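Local coordinates for ferrichrome ABC transporter substrate-binding protein (Staphylococcus pseudintermedius, PDB 5FLY), which probably captures ferrichrome-type iron(III) siderophores outside the membrane and delivers them to an ABC transporter for uptake, at residues K92-L97 and T103-Y108; E72-V77 and K98-T103; T5-L10 and E16-I21. All coordinates share one frame; numbering follows the deposited sequence.

Contact 1. Residues K92-L97 and T103-Y108; sequences KNTDKL and TIAFDY. With 7PG (2,5,8,11,14,17,20,23-octaoxapentacosan-25-ol), chain P.
L97 and T103 approach to 6.6 Å between their CA atoms and T94 and A105 to 7.1 Å, which sets the first turn of helix 94-100 beside strand 103-106 at side-chain distance. The helix begins after N93, whose carbonyl O accepts from L97 N at 3.0 Å, and this turn brings T94 and L97 round to the strand. T94 meets it with its methyl: CG2 lies 3.9 Å from A105 CB, a plain methyl-to-methyl touch. The T94 hydroxyl takes the place between backbone N and carbonyl carbon (chi1 47°), leaving CG2 beside the backbone N. A105 offers CB alone, pointed at the helix. One turn on, L97 presents its base rather than its branches, with CB 3.7 Å from T103 OG1. T103 OG1 also comes 3.4 Å from L97 O, but its hydrogen bond goes to A101 O, within the turn that links helix and strand. The bond fixes the rotation of the T103 side chain while OG1 still packs on L97. Two residues beyond the strand, Y108 reaches the bound polyether. Ether oxygen O6 of 7PG sits over the middle of the Y108 ring, 3.7 Å above its plane and 3.8 Å from Y108 CD2. The ring is held at its tip, where OH is hydrogen-bonded to N174 O, and W175 meets it edge-to-face. Helix 94-100 and strand 103-106 are the helix and the second strand of the beta-alpha-beta unit that starts with strand 84-88. The layout, with an edge strand of a parallel sheet running out into a cleft residue, suits the N-terminal lobe of a class III solute-binding protein.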
loop_
_atom_site.group_PDB
_atom_site.type_symbol
_atom_site.label_atom_id
_atom_site.label_comp_id
_atom_site.label_asym_id
_atom_site.label_seq_id
_atom_site.Cartn_x
_atom_site.Cartn_y
_atom_site.Cartn_z
ATOM N N LYS A 92 16.903 7.168 -7.786
ATOM C CA LYS A 92 18.193 7.797 -8.036
ATOM C C LYS A 92 18.269 8.432 -9.431
ATOM O O LYS A 92 19.062 9.341 -9.655
ATOM C CB LYS A 92 19.330 6.778 -7.858
ATOM C CG LYS A 92 19.405 5.671 -8.906
ATOM C CD LYS A 92 20.702 4.868 -8.744
ATOM C CE LYS A 92 20.756 3.650 -9.670
ATOM N NZ LYS A 92 21.136 3.963 -11.086
ATOM N N ASN A 93 17.426 7.966 -10.352
ATOM C CA ASN A 93 17.501 8.367 -11.759
ATOM C C ASN A 93 16.492 9.439 -12.189
ATOM O O ASN A 93 16.256 9.622 -13.381
ATOM C CB ASN A 93 17.317 7.135 -12.645
ATOM C CG ASN A 93 18.534 6.239 -12.651
ATOM O OD1 ASN A 93 19.655 6.711 -12.814
ATOM N ND2 ASN A 93 18.319 4.941 -12.487
ATOM N N THR A 94 15.897 10.140 -11.228
ATOM C CA THR A 94 14.879 11.132 -11.552
ATOM C C THR A 94 15.344 12.175 -12.568
ATOM O O THR A 94 14.575 12.576 -13.431
ATOM C CB THR A 94 14.367 11.869 -10.289
ATOM O OG1 THR A 94 15.475 12.299 -9.480
ATOM C CG2 THR A 94 13.498 10.964 -9.480
ATOM N N ASP A 95 16.596 12.617 -12.490
ATOM C CA ASP A 95 17.056 13.654 -13.411
ATOM C C ASP A 95 17.141 13.086 -14.835
ATOM O O ASP A 95 16.828 13.785 -15.787
ATOM C CB ASP A 95 18.414 14.244 -12.981
ATOM C CG ASP A 95 18.703 15.623 -13.636
ATOM O OD1 ASP A 95 18.111 16.636 -13.214
ATOM O OD2 ASP A 95 19.525 15.719 -14.572
ATOM N N LYS A 96 17.534 11.817 -14.961
ATOM C CA LYS A 96 17.624 11.163 -16.271
ATOM C C LYS A 96 16.219 10.988 -16.862
ATOM O O LYS A 96 15.987 11.249 -18.043
ATOM C CB LYS A 96 18.329 9.805 -16.162
ATOM C CG LYS A 96 19.853 9.878 -15.916
ATOM C CD LYS A 96 20.457 8.493 -15.658
ATOM C CE LYS A 96 20.412 7.596 -16.906
ATOM N NZ LYS A 96 20.834 6.170 -16.634
ATOM N N LEU A 97 15.282 10.568 -16.025
ATOM C CA LEU A 97 13.902 10.348 -16.464
ATOM C C LEU A 97 13.247 11.634 -16.984
ATOM O O LEU A 97 12.568 11.627 -18.017
ATOM C CB LEU A 97 13.081 9.753 -15.319
ATOM C CG LEU A 97 13.509 8.364 -14.833
ATOM C CD1 LEU A 97 12.819 7.994 -13.552
ATOM C CD2 LEU A 97 13.205 7.318 -15.881
ATOM N N THR A 103 7.898 13.864 -15.719
ATOM C CA THR A 103 8.091 12.860 -14.681
ATOM C C THR A 103 7.505 13.355 -13.364
ATOM O O THR A 103 7.847 14.451 -12.896
ATOM C CB THR A 103 9.591 12.522 -14.494
ATOM O OG1 THR A 103 10.088 11.842 -15.662
ATOM C CG2 THR A 103 9.810 11.627 -13.265
ATOM N N ILE A 104 6.603 12.556 -12.794
ATOM C CA ILE A 104 6.102 12.778 -11.438
ATOM C C ILE A 104 6.762 11.783 -10.502
ATOM O O ILE A 104 6.494 10.574 -10.545
ATOM C CB ILE A 104 4.573 12.633 -11.327
ATOM C CG1 ILE A 104 3.869 13.504 -12.370
ATOM C CG2 ILE A 104 4.100 13.045 -9.966
ATOM C CD1 ILE A 104 2.427 13.169 -12.533
ATOM N N ALA A 105 7.641 12.316 -9.659
ATOM C CA ALA A 105 8.351 11.533 -8.670
ATOM C C ALA A 105 7.706 11.769 -7.310
ATOM O O ALA A 105 8.037 12.697 -6.569
ATOM C CB ALA A 105 9.803 11.896 -8.663
ATOM N N PHE A 106 6.739 10.919 -7.011
ATOM C CA PHE A 106 5.950 11.068 -5.804
ATOM C C PHE A 106 6.750 10.918 -4.519
ATOM O O PHE A 106 7.527 9.974 -4.353
ATOM C CB PHE A 106 4.830 10.039 -5.780
ATOM C CG PHE A 106 3.637 10.407 -6.623
ATOM C CD1 PHE A 106 2.668 11.264 -6.130
ATOM C CD2 PHE A 106 3.486 9.884 -7.896
ATOM C CE1 PHE A 106 1.570 11.616 -6.909
ATOM C CE2 PHE A 106 2.392 10.207 -8.665
ATOM C CZ PHE A 106 1.438 11.088 -8.174
ATOM N N ASP A 107 6.504 11.860 -3.615
ATOM C CA ASP A 107 6.856 11.725 -2.197
ATOM C C ASP A 107 5.688 10.954 -1.591
ATOM O O ASP A 107 4.658 11.532 -1.228
ATOM C CB ASP A 107 7.065 13.104 -1.542
ATOM C CG ASP A 107 7.670 13.047 -0.123
ATOM O OD1 ASP A 107 7.698 12.020 0.586
ATOM O OD2 ASP A 107 8.100 14.118 0.311
ATOM N N TYR A 108 5.833 9.631 -1.576
ATOM C CA TYR A 108 4.753 8.716 -1.206
ATOM C C TYR A 108 3.964 9.169 0.030
ATOM O O TYR A 108 2.727 9.223 0.015
ATOM C CB TYR A 108 5.313 7.317 -0.955
ATOM C CG TYR A 108 4.296 6.434 -0.284
ATOM C CD1 TYR A 108 3.245 5.916 -1.014
ATOM C CD2 TYR A 108 4.353 6.171 1.083
ATOM C CE1 TYR A 108 2.283 5.139 -0.422
ATOM C CE2 TYR A 108 3.386 5.395 1.696
ATOM C CZ TYR A 108 2.353 4.881 0.932
ATOM O OH TYR A 108 1.380 4.100 1.505
HETATM C C2 7PG P . 7.621 -3.909 -1.484
HETATM O O1 7PG P . 8.082 -5.141 -1.001
HETATM C C3 7PG P . 8.280 -5.156 0.384
HETATM C C4 7PG P . 9.763 -4.991 0.702
HETATM O O2 7PG P . 10.036 -5.363 2.027
HETATM C C5 7PG P . 9.246 -4.726 2.988
HETATM C C6 7PG P . 10.039 -4.426 4.256
HETATM O O3 7PG P . 9.587 -3.221 4.813
HETATM C C7 7PG P . 10.172 -2.049 4.316
HETATM C C8 7PG P . 9.352 -0.843 4.781
HETATM O O4 7PG P . 9.790 0.367 4.215
HETATM C C9 7PG P . 9.760 0.401 2.822
HETATM C C10 7PG P . 9.568 1.806 2.246
HETATM O O5 7PG P . 8.859 1.650 1.043
HETATM C C11 7PG P . 8.290 2.793 0.463
HETATM C C12 7PG P . 7.145 2.369 -0.462
HETATM O O6 7PG P . 5.927 2.914 -0.021
HETATM C C13 7PG P . 5.082 2.086 0.731
HETATM C C14 7PG P . 4.498 0.989 -0.152
HETATM O O7 7PG P . 3.141 0.845 0.154
HETATM C C15 7PG P . 2.336 0.396 -0.904
#

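Contact 2. Residues E72-V77 and K98-T103; sequences EDVEKV and KKIAPT
I100 reaches across to helix 74-79 with the end of its longer branch, its CD1 overlapping V74 CG1 at 3.5 Å. With CG1 beside the backbone N (chi1 -60°) and CD1 carried on in an extended line, the ethyl arm projects far enough to bridge two helices whose backbones stay well apart: even the nearest CA atoms, those of V77 and I100, are 8.1 Å from each other. The V74 side chain meets the arm at a slant, using the methyl that stands anti to its backbone N. The same I100 methyl lies 3.9 Å from V74 O, so it rests partly on the helix backbone as well. V77, one turn further along, offers CG1 at a looser 4.4 Å, and I100 CD1 is thereby shared by two valines. The contact is small, and the side chains that meet in it are apolar. The turn that carries the valines is organised by D73, the N-cap residue. Its OD1 accepts from K76 N at 3.0 Å, the donor standing 63° out of the carboxylate plane, while D73 O accepts from V77 N at 3.2 Å. Just before, V74 N bonds back to E72 O at 2.9 Å, closing an inverse gamma turn centred on D73. K76 NZ forms a salt bridge with D67. Beneath the pair lies strand 84-88, where I85 receives both V77 and I100; V77 also packs on V69 of strand 68-69 and on L97 of helix 94-100, while V74 lies against K96 and I100 covers P82.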
loop_
_atom_site.group_PDB
_atom_site.type_symbol
_atom_site.label_atom_id
_atom_site.label_comp_id
_atom_site.label_asym_id
_atom_site.label_seq_id
_atom_site.Cartn_x
_atom_site.Cartn_y
_atom_site.Cartn_z
ATOM N N GLU A 72 16.121 0.140 -12.471
ATOM C CA GLU A 72 17.112 1.120 -12.900
ATOM C C GLU A 72 17.290 1.161 -14.410
ATOM O O GLU A 72 18.215 1.807 -14.900
ATOM C CB GLU A 72 18.464 0.824 -12.255
ATOM C CG GLU A 72 18.438 0.795 -10.734
ATOM C CD GLU A 72 19.822 0.636 -10.125
ATOM O OE1 GLU A 72 20.795 0.381 -10.878
ATOM O OE2 GLU A 72 19.940 0.780 -8.887
ATOM N N ASP A 73 16.417 0.475 -15.148
ATOM C CA ASP A 73 16.567 0.379 -16.601
ATOM C C ASP A 73 16.010 1.607 -17.342
ATOM O O ASP A 73 14.964 1.558 -17.990
ATOM C CB ASP A 73 15.900 -0.901 -17.113
ATOM C CG ASP A 73 16.419 -1.323 -18.485
ATOM O OD1 ASP A 73 17.003 -0.475 -19.181
ATOM O OD2 ASP A 73 16.247 -2.504 -18.870
ATOM N N VAL A 74 16.741 2.711 -17.253
ATOM C CA VAL A 74 16.340 3.957 -17.901
ATOM C C VAL A 74 16.269 3.786 -19.430
ATOM O O VAL A 74 15.421 4.368 -20.103
ATOM C CB VAL A 74 17.325 5.105 -17.545
ATOM C CG1 VAL A 74 16.996 6.375 -18.322
ATOM C CG2 VAL A 74 17.307 5.382 -16.048
ATOM N N GLU A 75 17.152 2.976 -19.990
ATOM C CA GLU A 75 17.127 2.804 -21.435
ATOM C C GLU A 75 15.856 2.069 -21.866
ATOM O O GLU A 75 15.322 2.358 -22.940
ATOM C CB GLU A 75 18.398 2.094 -21.915
ATOM C CG GLU A 75 19.598 3.002 -21.769
ATOM C CD GLU A 75 20.816 2.525 -22.516
ATOM O OE1 GLU A 75 20.690 2.160 -23.697
ATOM O OE2 GLU A 75 21.912 2.531 -21.916
ATOM N N LYS A 76 15.343 1.163 -21.028
ATOM C CA LYS A 76 14.052 0.542 -21.312
ATOM C C LYS A 76 12.951 1.590 -21.286
ATOM O O LYS A 76 12.111 1.618 -22.191
ATOM C CB LYS A 76 13.722 -0.589 -20.331
ATOM C CG LYS A 76 12.361 -1.273 -20.574
ATOM C CD LYS A 76 12.230 -1.944 -21.933
ATOM C CE LYS A 76 10.821 -2.553 -22.077
ATOM N NZ LYS A 76 10.661 -3.318 -23.354
ATOM N N VAL A 77 12.962 2.465 -20.276
ATOM C CA VAL A 77 11.940 3.504 -20.192
ATOM C C VAL A 77 11.982 4.333 -21.484
ATOM O O VAL A 77 10.959 4.536 -22.151
ATOM C CB VAL A 77 12.127 4.411 -18.933
ATOM C CG1 VAL A 77 11.108 5.538 -18.919
ATOM C CG2 VAL A 77 12.009 3.591 -17.661
ATOM N N LYS A 98 13.473 12.747 -16.291
ATOM C CA LYS A 98 12.946 14.038 -16.714
ATOM C C LYS A 98 13.393 14.419 -18.135
ATOM O O LYS A 98 12.694 15.147 -18.825
ATOM C CB LYS A 98 13.365 15.127 -15.715
ATOM C CG LYS A 98 12.581 15.098 -14.421
ATOM C CD LYS A 98 13.323 15.806 -13.302
ATOM C CE LYS A 98 13.076 17.291 -13.313
ATOM N NZ LYS A 98 13.990 17.975 -12.344
ATOM N N LYS A 99 14.541 13.911 -18.571
ATOM C CA LYS A 99 15.016 14.185 -19.930
ATOM C C LYS A 99 14.208 13.399 -20.965
ATOM O O LYS A 99 14.132 13.793 -22.128
ATOM C CB LYS A 99 16.507 13.848 -20.079
ATOM C CG LYS A 99 17.450 14.655 -19.191
ATOM C CD LYS A 99 18.898 14.198 -19.393
ATOM C CE LYS A 99 19.870 14.850 -18.416
ATOM N NZ LYS A 99 19.970 16.323 -18.592
ATOM N N ILE A 100 13.615 12.288 -20.534
ATOM C CA ILE A 100 12.856 11.406 -21.426
ATOM C C ILE A 100 11.424 11.890 -21.600
ATOM O O ILE A 100 10.900 11.908 -22.710
ATOM C CB ILE A 100 12.857 9.954 -20.894
ATOM C CG1 ILE A 100 14.293 9.435 -20.794
ATOM C CG2 ILE A 100 12.042 9.036 -21.806
ATOM C CD1 ILE A 100 14.431 8.167 -19.990
ATOM N N ALA A 101 10.793 12.289 -20.501
ATOM C CA ALA A 101 9.395 12.686 -20.525
ATOM C C ALA A 101 9.054 13.416 -19.226
ATOM O O ALA A 101 9.804 13.312 -18.264
ATOM C CB ALA A 101 8.483 11.449 -20.712
ATOM N N PRO A 102 7.937 14.169 -19.207
ATOM C CA PRO A 102 7.393 14.682 -17.943
ATOM C C PRO A 102 7.348 13.580 -16.896
ATOM O O PRO A 102 6.839 12.490 -17.175
ATOM C CB PRO A 102 5.993 15.152 -18.334
ATOM C CG PRO A 102 6.143 15.563 -19.754
ATOM C CD PRO A 102 7.129 14.606 -20.360
ATOM N N THR A 103 7.898 13.864 -15.719
ATOM C CA THR A 103 8.091 12.860 -14.681
ATOM C C THR A 103 7.505 13.355 -13.364
ATOM O O THR A 103 7.847 14.451 -12.896
ATOM C CB THR A 103 9.591 12.522 -14.494
ATOM O OG1 THR A 103 10.088 11.842 -15.662
ATOM C CG2 THR A 103 9.810 11.627 -13.265
#

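Contact 3. Residues T5-L10 and E16-I21; sequences TKAFNL and EEKIDI
K6 and I21 slant across each other, K6 CE coming within 3.8 Å of I21 CD1, and the same I21 methyl turns to F8 CB at 4.0 Å. I21 can do both because CG1 occupies the place between backbone N and carbonyl carbon (chi1 64°), swinging CD1 toward the partner strand. On the same face L10 and I19 also meet at an angle, L10 CD2 on I19 CD1 at 3.7 Å. K6 runs on past I21, and its NZ is gripped by the carbonyls of K23, D122 and I123. The other face, with A7, N9, K18 and D20, is mostly polar. N9 and K18 lie alongside, pointing the same way, with a weak bond from K18 NZ to N9 OD1 (3.2 Å). At the margin E16 crosses N9 at a slant, OE1 3.8 Å from N9 CB, with carboxylate and amide planes nearly parallel, 16° apart. A water joins T5 OG1 (2.7 Å) to D20 OD1 (3.0 Å); D20 OD1 also ligates a cadmium ion. Paired backbone N-H...O bonds join K6 with I21, F8 with I19 and L10 with E17. The result is a two-stranded antiparallel beta hairpin, whose F8 and L10 rest on strand 103-106, F8 also on helix 113-124.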
loop_
_atom_site.group_PDB
_atom_site.type_symbol
_atom_site.label_atom_id
_atom_site.label_comp_id
_atom_site.label_asym_id
_atom_site.label_seq_id
_atom_site.Cartn_x
_atom_site.Cartn_y
_atom_site.Cartn_z
ATOM N N THR A 5 -1.303 20.318 -22.667
ATOM C CA THR A 5 -0.781 19.989 -21.331
ATOM C C THR A 5 -1.695 20.496 -20.216
ATOM O O THR A 5 -2.575 21.325 -20.442
ATOM C CB THR A 5 0.624 20.576 -21.091
ATOM O OG1 THR A 5 0.541 22.006 -21.036
ATOM C CG2 THR A 5 1.598 20.149 -22.180
ATOM N N LYS A 6 -1.477 19.978 -19.011
ATOM C CA LYS A 6 -2.107 20.498 -17.799
ATOM C C LYS A 6 -1.096 20.443 -16.663
ATOM O O LYS A 6 -0.140 19.664 -16.703
ATOM C CB LYS A 6 -3.350 19.697 -17.427
ATOM C CG LYS A 6 -3.036 18.263 -17.010
ATOM C CD LYS A 6 -4.283 17.419 -16.798
ATOM C CE LYS A 6 -3.911 15.948 -16.655
ATOM N NZ LYS A 6 -5.041 15.056 -16.962
ATOM N N ALA A 7 -1.310 21.263 -15.647
ATOM C CA ALA A 7 -0.442 21.241 -14.478
ATOM C C ALA A 7 -0.965 20.224 -13.476
ATOM O O ALA A 7 -2.119 20.302 -13.054
ATOM C CB ALA A 7 -0.355 22.624 -13.851
ATOM N N PHE A 8 -0.124 19.251 -13.127
ATOM C CA PHE A 8 -0.402 18.364 -12.012
ATOM C C PHE A 8 0.241 18.960 -10.770
ATOM O O PHE A 8 1.424 19.252 -10.771
ATOM C CB PHE A 8 0.130 16.965 -12.271
ATOM C CG PHE A 8 -0.066 16.053 -11.121
ATOM C CD1 PHE A 8 -1.305 15.477 -10.903
ATOM C CD2 PHE A 8 0.961 15.798 -10.231
ATOM C CE1 PHE A 8 -1.513 14.641 -9.839
ATOM C CE2 PHE A 8 0.762 14.980 -9.155
ATOM C CZ PHE A 8 -0.479 14.387 -8.956
ATOM N N ASN A 9 -0.551 19.160 -9.726
ATOM C CA ASN A 9 -0.057 19.784 -8.507
ATOM C C ASN A 9 0.431 18.748 -7.510
ATOM O O ASN A 9 -0.351 18.188 -6.745
ATOM C CB ASN A 9 -1.155 20.646 -7.904
ATOM C CG ASN A 9 -1.628 21.715 -8.862
ATOM O OD1 ASN A 9 -0.818 22.421 -9.462
ATOM N ND2 ASN A 9 -2.941 21.824 -9.035
ATOM N N LEU A 10 1.730 18.486 -7.532
ATOM C CA LEU A 10 2.331 17.472 -6.673
ATOM C C LEU A 10 2.610 18.010 -5.276
ATOM O O LEU A 10 3.250 19.044 -5.134
ATOM C CB LEU A 10 3.630 16.966 -7.304
ATOM C CG LEU A 10 4.444 15.921 -6.538
ATOM C CD1 LEU A 10 3.657 14.620 -6.410
ATOM C CD2 LEU A 10 5.780 15.689 -7.213
ATOM N N GLU A 16 3.731 22.691 -2.895
ATOM C CA GLU A 16 3.151 22.177 -4.120
ATOM C C GLU A 16 4.086 22.482 -5.271
ATOM O O GLU A 16 4.553 23.612 -5.429
ATOM C CB GLU A 16 1.776 22.776 -4.371
ATOM C CG GLU A 16 0.711 22.190 -3.460
ATOM C CD GLU A 16 -0.695 22.437 -3.960
ATOM O OE1 GLU A 16 -0.855 23.100 -5.011
ATOM O OE2 GLU A 16 -1.644 21.955 -3.302
ATOM N N GLU A 17 4.377 21.451 -6.049
ATOM C CA GLU A 17 5.219 21.568 -7.221
ATOM C C GLU A 17 4.334 21.339 -8.428
ATOM O O GLU A 17 3.687 20.302 -8.527
ATOM C CB GLU A 17 6.358 20.558 -7.179
ATOM C CG GLU A 17 7.188 20.533 -8.445
ATOM C CD GLU A 17 8.441 19.689 -8.323
ATOM O OE1 GLU A 17 8.733 19.200 -7.205
ATOM O OE2 GLU A 17 9.143 19.528 -9.351
ATOM N N LYS A 18 4.292 22.318 -9.325
ATOM C CA LYS A 18 3.499 22.201 -10.533
ATOM C C LYS A 18 4.313 21.510 -11.592
ATOM O O LYS A 18 5.412 21.943 -11.928
ATOM C CB LYS A 18 3.036 23.566 -11.034
ATOM C CG LYS A 18 1.947 24.176 -10.185
ATOM C CD LYS A 18 1.277 25.345 -10.897
ATOM C CE LYS A 18 -0.202 25.423 -10.550
ATOM N NZ LYS A 18 -0.407 25.603 -9.079
ATOM N N ILE A 19 3.762 20.423 -12.108
ATOM C CA ILE A 19 4.430 19.629 -13.118
ATOM C C ILE A 19 3.538 19.571 -14.351
ATOM O O ILE A 19 2.428 19.069 -14.284
ATOM C CB ILE A 19 4.728 18.225 -12.599
ATOM C CG1 ILE A 19 5.597 18.324 -11.339
ATOM C CG2 ILE A 19 5.399 17.383 -13.694
ATOM C CD1 ILE A 19 5.864 17.015 -10.668
ATOM N N ASP A 20 4.022 20.103 -15.470
ATOM C CA ASP A 20 3.256 20.069 -16.711
ATOM C C ASP A 20 3.279 18.655 -17.316
ATOM O O ASP A 20 4.344 18.105 -17.607
ATOM C CB ASP A 20 3.802 21.114 -17.707
ATOM C CG ASP A 20 3.447 22.572 -17.307
ATOM O OD1 ASP A 20 2.305 22.861 -16.879
ATOM O OD2 ASP A 20 4.325 23.452 -17.408
ATOM N N ILE A 21 2.099 18.069 -17.486
ATOM C CA ILE A 21 1.958 16.722 -18.037
ATOM C C ILE A 21 0.918 16.741 -19.157
ATOM O O ILE A 21 0.206 17.729 -19.318
ATOM C CB ILE A 21 1.554 15.701 -16.942
ATOM C CG1 ILE A 21 0.169 16.012 -16.353
ATOM C CG2 ILE A 21 2.616 15.688 -15.842
ATOM C CD1 ILE A 21 -0.418 14.840 -15.610
HETATM O O HOH W 1 -0.109 23.054 -18.589
#

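Contacts 1 and 2, their centres about 9 Å apart, place helix 94-100 between its neighbours: T94 and L97 serve strand 103-106, I100 serves helix 74-79, and T103 belongs to both segment pairs. The hairpin of contact 3 adjoins the same strand, about 14 Å from contact 1 between centres, with L10 CD1 3.5 Å from F106 CD1 and F8 CD2 3.8 Å from I104 CD1. It also touches contact 2, through P102 CB and D20 O at 3.5 Å. Of the three, contact 1 alone holds a residue of the polyether pocket, Y108; the side chain of L10 in the hairpin stays about 14 Å from the ligand.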